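Local coordinates for protein 11S globulin (Wrightia tinctoria, PDB 5WXU) that probably serves as a seed storage protein and nutrient reservoir, and binds the plant hormone auxin (indole-3-acetic acid), at residues G63-W68 against T83-E88; I104-G109 against L178-I183; R90-P95 against Y257-R262. All coordinates share one frame; numbering follows the deposited sequence.

How the interactions relate
Interactions 1 and 2 belong to one antiparallel sheet of the N-terminal cupin unit, with centres about 9 Å apart. Strands 80-87 and 178-185 are neighbours in it, probably bonded through His85 N and Leu180 O at 2.7 Å. Interaction 3 lies in a second sheet, its centre about 13 Å from that of interaction 1. The two touch where His85 CE1 packs on Phe93 CZ at 3.4 Å. Interactions 2 and 3 do not touch. All three send a side chain toward one phosphate ion, probably from the crystallisation liquor: His85 bonds it, and the side chains of Val182 and Phe93 lie about 4 Å from it at their nearest atoms. The auxin-binding residues lie away from these contacts.

Interaction 1: G63-W68 against T83-E88. With PO4 (phosphate ion), chain N.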
loop_
_atom_site.group_PDB
_atom_site.type_symbol
_atom_site.label_atom_id
_atom_site.label_comp_id
_atom_site.label_asym_id
_atom_site.label_seq_id
_atom_site.Cartn_x
_atom_site.Cartn_y
_atom_site.Cartn_z
ATOM N N GLY B 63 20.567 37.945 -12.527
ATOM C CA GLY B 63 19.365 38.007 -11.737
ATOM C C GLY B 63 19.714 38.197 -10.300
ATOM O O GLY B 63 20.845 38.557 -10.004
ATOM N N TYR B 64 18.759 37.929 -9.422
ATOM C CA TYR B 64 18.918 38.032 -8.013
ATOM C C TYR B 64 17.980 37.104 -7.249
ATOM O O TYR B 64 16.997 36.607 -7.816
ATOM C CB TYR B 64 18.684 39.445 -7.496
ATOM C CG TYR B 64 17.351 40.064 -7.829
ATOM C CD1 TYR B 64 17.168 40.822 -8.980
ATOM C CD2 TYR B 64 16.289 39.937 -6.931
ATOM C CE1 TYR B 64 15.906 41.391 -9.270
ATOM C CE2 TYR B 64 15.082 40.516 -7.183
ATOM C CZ TYR B 64 14.898 41.250 -8.345
ATOM O OH TYR B 64 13.669 41.822 -8.554
ATOM N N SER B 65 18.337 36.864 -5.995
ATOM C CA SER B 65 17.541 36.006 -5.108
ATOM C C SER B 65 17.157 36.703 -3.863
ATOM O O SER B 65 18.019 37.135 -3.131
ATOM C CB SER B 65 18.343 34.739 -4.773
ATOM O OG SER B 65 18.738 34.058 -5.968
ATOM N N GLU B 66 15.872 36.727 -3.523
ATOM C CA GLU B 66 15.392 37.371 -2.307
ATOM C C GLU B 66 14.958 36.308 -1.360
ATOM O O GLU B 66 14.184 35.397 -1.776
ATOM C CB GLU B 66 14.210 38.297 -2.600
ATOM C CG GLU B 66 14.508 39.327 -3.683
ATOM C CD GLU B 66 13.325 40.313 -3.807
ATOM O OE1 GLU B 66 12.350 40.021 -4.496
ATOM O OE2 GLU B 66 13.372 41.376 -3.199
ATOM N N ILE B 67 15.444 36.394 -0.131
ATOM C CA ILE B 67 15.229 35.390 0.901
ATOM C C ILE B 67 14.410 35.931 2.033
ATOM O O ILE B 67 14.731 37.004 2.590
ATOM C CB ILE B 67 16.565 34.854 1.402
ATOM C CG1 ILE B 67 17.353 34.310 0.236
ATOM C CG2 ILE B 67 16.348 33.832 2.517
ATOM C CD1 ILE B 67 18.781 34.015 0.635
ATOM N N TRP B 68 13.341 35.203 2.428
ATOM C CA TRP B 68 12.575 35.570 3.633
ATOM C C TRP B 68 13.375 35.111 4.806
ATOM O O TRP B 68 14.120 34.089 4.741
ATOM C CB TRP B 68 11.175 34.930 3.663
ATOM C CG TRP B 68 10.105 35.655 2.850
ATOM C CD1 TRP B 68 9.185 36.416 3.389
ATOM C CD2 TRP B 68 9.909 35.726 1.406
ATOM N NE1 TRP B 68 8.397 36.966 2.435
ATOM C CE2 TRP B 68 8.801 36.556 1.198
ATOM C CE3 TRP B 68 10.534 35.134 0.276
ATOM C CZ2 TRP B 68 8.303 36.855 -0.065
ATOM C CZ3 TRP B 68 10.012 35.404 -0.982
ATOM C CH2 TRP B 68 8.900 36.256 -1.147
ATOM N N THR B 83 12.029 31.612 -0.887
ATOM C CA THR B 83 12.922 32.374 -1.758
ATOM C C THR B 83 12.229 32.830 -3.007
ATOM O O THR B 83 11.434 32.103 -3.600
ATOM C CB THR B 83 14.110 31.532 -2.203
ATOM O OG1 THR B 83 14.669 30.873 -1.076
ATOM C CG2 THR B 83 15.233 32.398 -2.847
ATOM N N ARG B 84 12.554 34.056 -3.450
ATOM C CA ARG B 84 12.029 34.588 -4.743
ATOM C C ARG B 84 13.215 34.763 -5.669
ATOM O O ARG B 84 14.056 35.674 -5.449
ATOM C CB ARG B 84 11.222 35.880 -4.574
ATOM C CG ARG B 84 10.665 36.432 -5.852
ATOM C CD ARG B 84 9.541 37.438 -5.600
ATOM N NE ARG B 84 9.990 38.618 -4.875
ATOM C CZ ARG B 84 9.290 39.375 -4.018
ATOM N NH1 ARG B 84 8.028 39.085 -3.603
ATOM N NH2 ARG B 84 9.890 40.499 -3.526
ATOM N N HIS B 85 13.307 33.921 -6.691
ATOM C CA HIS B 85 14.386 34.119 -7.653
ATOM C C HIS B 85 13.880 34.912 -8.827
ATOM O O HIS B 85 12.790 34.696 -9.294
ATOM C CB HIS B 85 14.951 32.798 -8.155
ATOM C CG HIS B 85 15.598 31.957 -7.122
ATOM N ND1 HIS B 85 16.805 32.267 -6.500
ATOM C CD2 HIS B 85 15.207 30.750 -6.595
ATOM C CE1 HIS B 85 17.127 31.290 -5.661
ATOM N NE2 HIS B 85 16.167 30.360 -5.695
ATOM N N VAL B 86 14.723 35.843 -9.333
ATOM C CA VAL B 86 14.328 36.675 -10.416
ATOM C C VAL B 86 15.434 36.510 -11.425
ATOM O O VAL B 86 16.575 36.828 -11.111
ATOM C CB VAL B 86 14.110 38.131 -9.976
ATOM C CG1 VAL B 86 13.857 38.994 -11.213
ATOM C CG2 VAL B 86 12.923 38.213 -9.018
ATOM N N ILE B 87 15.141 35.896 -12.564
ATOM C CA ILE B 87 16.143 35.513 -13.531
ATOM C C ILE B 87 15.946 36.416 -14.746
ATOM O O ILE B 87 14.946 36.325 -15.397
ATOM C CB ILE B 87 16.010 34.035 -13.949
ATOM C CG1 ILE B 87 16.113 33.075 -12.709
ATOM C CG2 ILE B 87 17.053 33.599 -14.953
ATOM C CD1 ILE B 87 15.614 31.672 -12.995
ATOM N N GLU B 88 16.962 37.186 -15.090
ATOM C CA GLU B 88 16.919 38.017 -16.301
ATOM C C GLU B 88 16.783 37.270 -17.570
ATOM O O GLU B 88 17.071 36.086 -17.663
ATOM C CB GLU B 88 18.187 38.878 -16.389
ATOM C CG GLU B 88 18.233 39.913 -15.296
ATOM C CD GLU B 88 19.581 40.658 -15.224
ATOM O OE1 GLU B 88 20.333 40.710 -16.247
ATOM O OE2 GLU B 88 19.910 41.180 -14.121
HETATM P P PO4 N . 17.480 26.421 -4.999
HETATM O O1 PO4 N . 18.937 25.796 -4.711
HETATM O O2 PO4 N . 16.737 26.140 -6.294
HETATM O O3 PO4 N . 16.487 25.681 -4.094
HETATM O O4 PO4 N . 17.245 27.846 -4.492
#
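Val86 sets its CB over one face of the Tyr64 ring, toward the rim, as a CH-pi contact with CB 3.7 Å from the ring centroid. Both side chains rise from the same face of the sheet, next to each other. Tyr64 CG stands between its backbone N and carbonyl carbon (chi1 56°), a rotation that holds the ring against Val86. On the same face of the sheet, Glu66 and Arg84 form a salt bridge. Arg84 NH2 donates to Glu66 OE1 at 2.7 Å, and Arg84 NE reaches that oxygen, Glu66 OE1, at 2.8 Å. Both nitrogens come from one side of the carboxylate plane. The carboxylate and guanidinium planes are 48° apart, so the groups do not pair flat. Trp68 CH2 lies over a face of the guanidinium.

The other face carries Ser65 and His85. Ser65 OG meets His85 ND1 at 2.7 Å, in the plane of the imidazole, and either could donate. His85 NE2 donates to phosphate O4 at 3.0 Å. These two bonds fix the rotation of the ring, and Thr83 CG2 lies over one of its faces, toward the rim. Gly63 passes so close to Val86 O that a side chain would clash.

The strands run antiparallel, with Tyr64-Val86 and Glu66-Arg84 as hydrogen-bonded pairs. Arg84 NH1 reaches on to Tyr357 OH and Gly383 O. His60 also bonds Ser65 OG, and Ser96, Asn98, His168 and Arg199 complete the phosphate site. In the cupin sheet, strand 56-60 lies beside strand 63-67, and strand 178-185 lies beside strand 80-87.

Interaction 2: I104-G109 against L178-I183; sequences IIVVQG and LVLLVI
A classic beta bulge interrupts this antiparallel strand pair of the N-terminal cupin unit: Val107 and Gln108 both face Val179. Val107 N donates to Val179 O at 2.9 Å, and Val179 N donates to Gln108 O, also at 2.9 Å. Before the bulge the ladder is regular, and Ile105 N bonds Leu181 O in an almost straight bond (N-H...O 175°).

Ile104, Val106, Leu180 and Val182 share one face of the sheet. Ile104 CG2, anti to the backbone N, crosses to Leu180 CB at 3.9 Å. Its other branch, CG1, runs alongside Val182 and meets Val182 CG2 at 4.1 Å. With an alanine here both branches are gone, and Leu180 CB and Val182 CG2 would probably be left without their packing partner across the strands. Val106 CG2 lies beside Leu180 CD2 at 3.9 Å. On the opposite face Ile105 and Leu181 point the same way, with Ile105 CD1 and Leu181 CD2 3.6 Å apart. Val107 CB rests on Val179 CG1 at 3.8 Å. Strand 158-162 packs on Ile104 and Val106, while Tyr357 of strand 354-359 packs on Val107 and Leu181.

Gly109 follows the bulge, where a side chain would clash with Leu178 CA and with the preceding carbonyl. Apart from Gln108, whose NE2 bonds Lys177 O, the side chains here are apolar. Across the two segments the hydrogen bonds are therefore all between backbone groups, and the side chains add only close packing.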
loop_
_atom_site.group_PDB
_atom_site.type_symbol
_atom_site.label_atom_id
_atom_site.label_comp_id
_atom_site.label_asym_id
_atom_site.label_seq_id
_atom_site.Cartn_x
_atom_site.Cartn_y
_atom_site.Cartn_z
ATOM N N ILE B 104 7.868 24.961 -6.546
ATOM C CA ILE B 104 8.257 26.218 -7.258
ATOM C C ILE B 104 7.037 26.767 -7.957
ATOM O O ILE B 104 6.412 26.063 -8.736
ATOM C CB ILE B 104 9.352 25.925 -8.265
ATOM C CG1 ILE B 104 10.582 25.386 -7.566
ATOM C CG2 ILE B 104 9.770 27.248 -8.988
ATOM C CD1 ILE B 104 11.684 24.880 -8.439
ATOM N N ILE B 105 6.644 28.009 -7.669
ATOM C CA ILE B 105 5.534 28.683 -8.346
ATOM C C ILE B 105 6.137 29.621 -9.380
ATOM O O ILE B 105 6.975 30.444 -9.051
ATOM C CB ILE B 105 4.697 29.477 -7.365
ATOM C CG1 ILE B 105 4.007 28.522 -6.405
ATOM C CG2 ILE B 105 3.652 30.314 -8.102
ATOM C CD1 ILE B 105 3.776 29.215 -5.116
ATOM N N VAL B 106 5.779 29.431 -10.619
ATOM C CA VAL B 106 6.223 30.341 -11.678
ATOM C C VAL B 106 5.273 31.517 -11.672
ATOM O O VAL B 106 4.156 31.462 -12.232
ATOM C CB VAL B 106 6.315 29.680 -13.045
ATOM C CG1 VAL B 106 6.924 30.715 -14.040
ATOM C CG2 VAL B 106 7.138 28.384 -12.945
ATOM N N VAL B 107 5.771 32.625 -11.113
ATOM C CA VAL B 107 4.975 33.840 -10.847
ATOM C C VAL B 107 4.839 34.693 -12.104
ATOM O O VAL B 107 3.790 35.305 -12.353
ATOM C CB VAL B 107 5.644 34.652 -9.705
ATOM C CG1 VAL B 107 4.970 36.004 -9.539
ATOM C CG2 VAL B 107 5.494 33.927 -8.388
ATOM N N GLN B 108 5.875 34.658 -12.930
ATOM C CA GLN B 108 5.936 35.389 -14.187
ATOM C C GLN B 108 6.969 34.767 -15.100
ATOM O O GLN B 108 7.988 34.312 -14.635
ATOM C CB GLN B 108 6.333 36.834 -13.900
ATOM C CG GLN B 108 6.708 37.680 -15.110
ATOM C CD GLN B 108 7.188 39.081 -14.695
ATOM O OE1 GLN B 108 6.431 39.818 -14.053
ATOM N NE2 GLN B 108 8.430 39.459 -15.075
ATOM N N GLY B 109 6.716 34.800 -16.398
ATOM C CA GLY B 109 7.687 34.456 -17.373
ATOM C C GLY B 109 7.520 33.064 -17.870
ATOM O O GLY B 109 6.509 32.415 -17.573
ATOM N N LEU B 178 11.954 35.954 -15.506
ATOM C CA LEU B 178 11.346 34.715 -14.997
ATOM C C LEU B 178 11.387 34.781 -13.502
ATOM O O LEU B 178 12.456 34.939 -12.940
ATOM C CB LEU B 178 12.127 33.579 -15.517
ATOM C CG LEU B 178 11.742 32.158 -15.049
ATOM C CD1 LEU B 178 10.354 31.820 -15.523
ATOM C CD2 LEU B 178 12.710 31.147 -15.626
ATOM N N VAL B 179 10.246 34.702 -12.808
ATOM C CA VAL B 179 10.206 34.972 -11.367
ATOM C C VAL B 179 9.675 33.645 -10.776
ATOM O O VAL B 179 8.594 33.206 -11.177
ATOM C CB VAL B 179 9.283 36.132 -10.991
ATOM C CG1 VAL B 179 9.097 36.221 -9.506
ATOM C CG2 VAL B 179 9.851 37.434 -11.576
ATOM N N LEU B 180 10.540 33.033 -9.977
ATOM C CA LEU B 180 10.219 31.791 -9.245
ATOM C C LEU B 180 10.087 31.994 -7.725
ATOM O O LEU B 180 11.008 32.471 -7.050
ATOM C CB LEU B 180 11.293 30.766 -9.548
ATOM C CG LEU B 180 11.675 30.492 -11.011
ATOM C CD1 LEU B 180 12.822 29.513 -11.033
ATOM C CD2 LEU B 180 10.489 30.085 -11.910
ATOM N N LEU B 181 8.961 31.582 -7.151
ATOM C CA LEU B 181 8.760 31.599 -5.743
ATOM C C LEU B 181 8.926 30.120 -5.310
ATOM O O LEU B 181 8.135 29.306 -5.741
ATOM C CB LEU B 181 7.388 32.026 -5.354
ATOM C CG LEU B 181 7.191 32.033 -3.821
ATOM C CD1 LEU B 181 7.629 33.395 -3.351
ATOM C CD2 LEU B 181 5.797 31.655 -3.373
ATOM N N VAL B 182 9.926 29.855 -4.477
ATOM C CA VAL B 182 10.359 28.496 -4.039
ATOM C C VAL B 182 10.065 28.384 -2.550
ATOM O O VAL B 182 10.581 29.164 -1.708
ATOM C CB VAL B 182 11.822 28.240 -4.264
ATOM C CG1 VAL B 182 12.135 26.787 -3.937
ATOM C CG2 VAL B 182 12.263 28.565 -5.700
ATOM N N ILE B 183 9.243 27.393 -2.217
ATOM C CA ILE B 183 8.931 27.051 -0.852
ATOM C C ILE B 183 9.611 25.712 -0.609
ATOM O O ILE B 183 9.258 24.669 -1.199
ATOM C CB ILE B 183 7.452 26.944 -0.581
ATOM C CG1 ILE B 183 6.686 28.191 -0.975
ATOM C CG2 ILE B 183 7.203 26.681 0.903
ATOM C CD1 ILE B 183 7.245 29.503 -0.458
#

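Interaction 3: R90-P95 against Y257-R262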
loop_
_atom_site.group_PDB
_atom_site.type_symbol
_atom_site.label_atom_id
_atom_site.label_comp_id
_atom_site.label_asym_id
_atom_site.label_seq_id
_atom_site.Cartn_x
_atom_site.Cartn_y
_atom_site.Cartn_z
ATOM N N ARG B 90 17.859 35.626 -20.918
ATOM C CA ARG B 90 18.996 34.789 -21.212
ATOM C C ARG B 90 19.827 34.394 -19.975
ATOM O O ARG B 90 20.958 33.954 -20.117
ATOM C CB ARG B 90 19.809 35.418 -22.319
ATOM C CG ARG B 90 19.068 35.407 -23.651
ATOM C CD ARG B 90 19.881 35.967 -24.810
ATOM N NE ARG B 90 19.096 35.830 -26.038
ATOM C CZ ARG B 90 19.538 36.071 -27.271
ATOM N NH1 ARG B 90 20.793 36.486 -27.485
ATOM N NH2 ARG B 90 18.708 35.888 -28.300
ATOM N N GLY B 91 19.217 34.478 -18.777
ATOM C CA GLY B 91 19.829 34.045 -17.542
ATOM C C GLY B 91 19.672 32.531 -17.288
ATOM O O GLY B 91 18.549 31.962 -17.442
ATOM N N LEU B 92 20.798 31.926 -16.878
ATOM C CA LEU B 92 20.910 30.502 -16.518
ATOM C C LEU B 92 21.166 30.369 -15.020
ATOM O O LEU B 92 22.180 30.871 -14.498
ATOM C CB LEU B 92 21.991 29.841 -17.381
ATOM C CG LEU B 92 22.466 28.441 -17.026
ATOM C CD1 LEU B 92 21.239 27.506 -17.115
ATOM C CD2 LEU B 92 23.565 27.988 -17.981
ATOM N N PHE B 93 20.213 29.743 -14.278
ATOM C CA PHE B 93 20.338 29.513 -12.881
ATOM C C PHE B 93 21.117 28.186 -12.734
ATOM O O PHE B 93 20.683 27.146 -13.233
ATOM C CB PHE B 93 18.917 29.431 -12.246
ATOM C CG PHE B 93 18.863 29.350 -10.738
ATOM C CD1 PHE B 93 19.865 29.798 -9.910
ATOM C CD2 PHE B 93 17.695 28.891 -10.127
ATOM C CE1 PHE B 93 19.738 29.801 -8.536
ATOM C CE2 PHE B 93 17.569 28.857 -8.721
ATOM C CZ PHE B 93 18.614 29.291 -7.927
ATOM N N VAL B 94 22.322 28.282 -12.165
ATOM C CA VAL B 94 23.296 27.215 -12.054
ATOM C C VAL B 94 22.589 25.997 -11.370
ATOM O O VAL B 94 21.914 26.171 -10.357
ATOM C CB VAL B 94 24.484 27.678 -11.243
ATOM C CG1 VAL B 94 25.460 26.556 -10.945
ATOM C CG2 VAL B 94 25.248 28.812 -11.974
ATOM N N PRO B 95 22.821 24.819 -11.921
ATOM C CA PRO B 95 22.256 23.670 -11.264
ATOM C C PRO B 95 22.632 23.509 -9.798
ATOM O O PRO B 95 23.763 23.762 -9.387
ATOM C CB PRO B 95 22.829 22.522 -12.062
ATOM C CG PRO B 95 23.238 23.118 -13.418
ATOM C CD PRO B 95 23.721 24.421 -13.015
ATOM N N TYR B 257 25.374 33.007 -9.173
ATOM C CA TYR B 257 24.775 31.692 -9.478
ATOM C C TYR B 257 23.687 31.767 -10.507
ATOM O O TYR B 257 22.931 30.810 -10.719
ATOM C CB TYR B 257 24.262 31.077 -8.164
ATOM C CG TYR B 257 25.365 30.816 -7.191
ATOM C CD1 TYR B 257 25.788 31.769 -6.307
ATOM C CD2 TYR B 257 26.040 29.625 -7.226
ATOM C CE1 TYR B 257 26.874 31.503 -5.484
ATOM C CE2 TYR B 257 27.073 29.338 -6.373
ATOM C CZ TYR B 257 27.468 30.269 -5.482
ATOM O OH TYR B 257 28.537 29.930 -4.663
ATOM N N MET B 258 23.583 32.910 -11.194
ATOM C CA MET B 258 22.770 33.036 -12.386
ATOM C C MET B 258 23.659 33.753 -13.402
ATOM O O MET B 258 24.163 34.841 -13.077
ATOM C CB MET B 258 21.496 33.858 -12.179
ATOM C CG MET B 258 20.540 33.382 -11.108
ATOM S SD MET B 258 19.175 34.522 -10.961
ATOM C CE MET B 258 18.248 33.872 -9.552
ATOM N N VAL B 259 23.939 33.100 -14.506
ATOM C CA VAL B 259 24.860 33.632 -15.537
ATOM C C VAL B 259 24.168 33.933 -16.856
ATOM O O VAL B 259 23.229 33.237 -17.314
ATOM C CB VAL B 259 26.017 32.696 -15.768
ATOM C CG1 VAL B 259 26.728 32.424 -14.449
ATOM C CG2 VAL B 259 25.607 31.391 -16.454
ATOM N N ARG B 260 24.664 34.968 -17.544
ATOM C CA ARG B 260 24.132 35.346 -18.821
ATOM C C ARG B 260 24.640 34.477 -19.904
ATOM O O ARG B 260 25.821 34.265 -20.009
ATOM C CB ARG B 260 24.555 36.768 -19.170
ATOM C CG ARG B 260 24.006 37.192 -20.540
ATOM C CD ARG B 260 23.564 38.653 -20.553
ATOM N NE ARG B 260 22.379 38.838 -19.710
ATOM C CZ ARG B 260 22.341 39.450 -18.518
ATOM N NH1 ARG B 260 23.432 39.993 -17.959
ATOM N NH2 ARG B 260 21.176 39.521 -17.868
ATOM N N VAL B 261 23.761 33.987 -20.747
ATOM C CA VAL B 261 24.137 33.234 -21.913
ATOM C C VAL B 261 23.842 34.188 -23.098
ATOM O O VAL B 261 22.687 34.410 -23.444
ATOM C CB VAL B 261 23.305 31.948 -22.028
ATOM C CG1 VAL B 261 23.739 31.069 -23.214
ATOM C CG2 VAL B 261 23.353 31.201 -20.701
ATOM N N ARG B 262 24.891 34.725 -23.721
ATOM C CA ARG B 262 24.721 35.895 -24.605
ATOM C C ARG B 262 23.900 35.585 -25.845
ATOM O O ARG B 262 23.013 36.365 -26.200
ATOM C CB ARG B 262 26.092 36.537 -24.986
ATOM C CG ARG B 262 27.076 35.619 -25.736
ATOM C CD ARG B 262 28.376 36.304 -26.188
ATOM N NE ARG B 262 28.367 36.701 -27.607
ATOM C CZ ARG B 262 29.408 37.219 -28.275
ATOM N NH1 ARG B 262 30.579 37.424 -27.676
ATOM N NH2 ARG B 262 29.283 37.541 -29.565
#
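Arg90 NH1 donates to Arg262 O at 2.6 Å, the shortest polar bond of the contact, although Arg262 is poorly ordered. The Arg90 chain is extended from CG to NE and runs past Val261 O to reach it. The bond is bent, with an N-H...O angle of 143°, and the oxygen lies 16° out of the guanidinium plane. Next to it, Val261 N bonds Arg90 O.

Leu92 and Val259 form the hydrogen-bonded pair at the centre, with Leu92 N to Val259 O and Val259 N to Leu92 O both 2.8 Å. Leu92 CB touches two valine methyls, Val261 CG2 at 3.8 Å and Val259 CG2 at 4.0 Å. On the other face of the sheet Phe93 and Met258 make a Met-aromatic contact. The extended methionine chain crosses the ring obliquely: Met258 CG touches Phe93 CD1 at 3.8 Å, and the methyl CE lies over a ring face. Tyr257 O meets the ring edge in its plane, 3.3 Å from Phe93 CD1. The same carbonyl accepts from Val94 N at 3.0 Å.

The contact joins strand 91-98 of the cupin unit to the short strand 258-260, far along the chain. Strand 168-172 also pairs with strand 91-98 in this sheet. Met258 packs on His85 and Ile87 of strand 80-87. Val437 of a second subunit packs on Leu92 and Val94, so the strand pair also lies at a subunit interface of the hexamer.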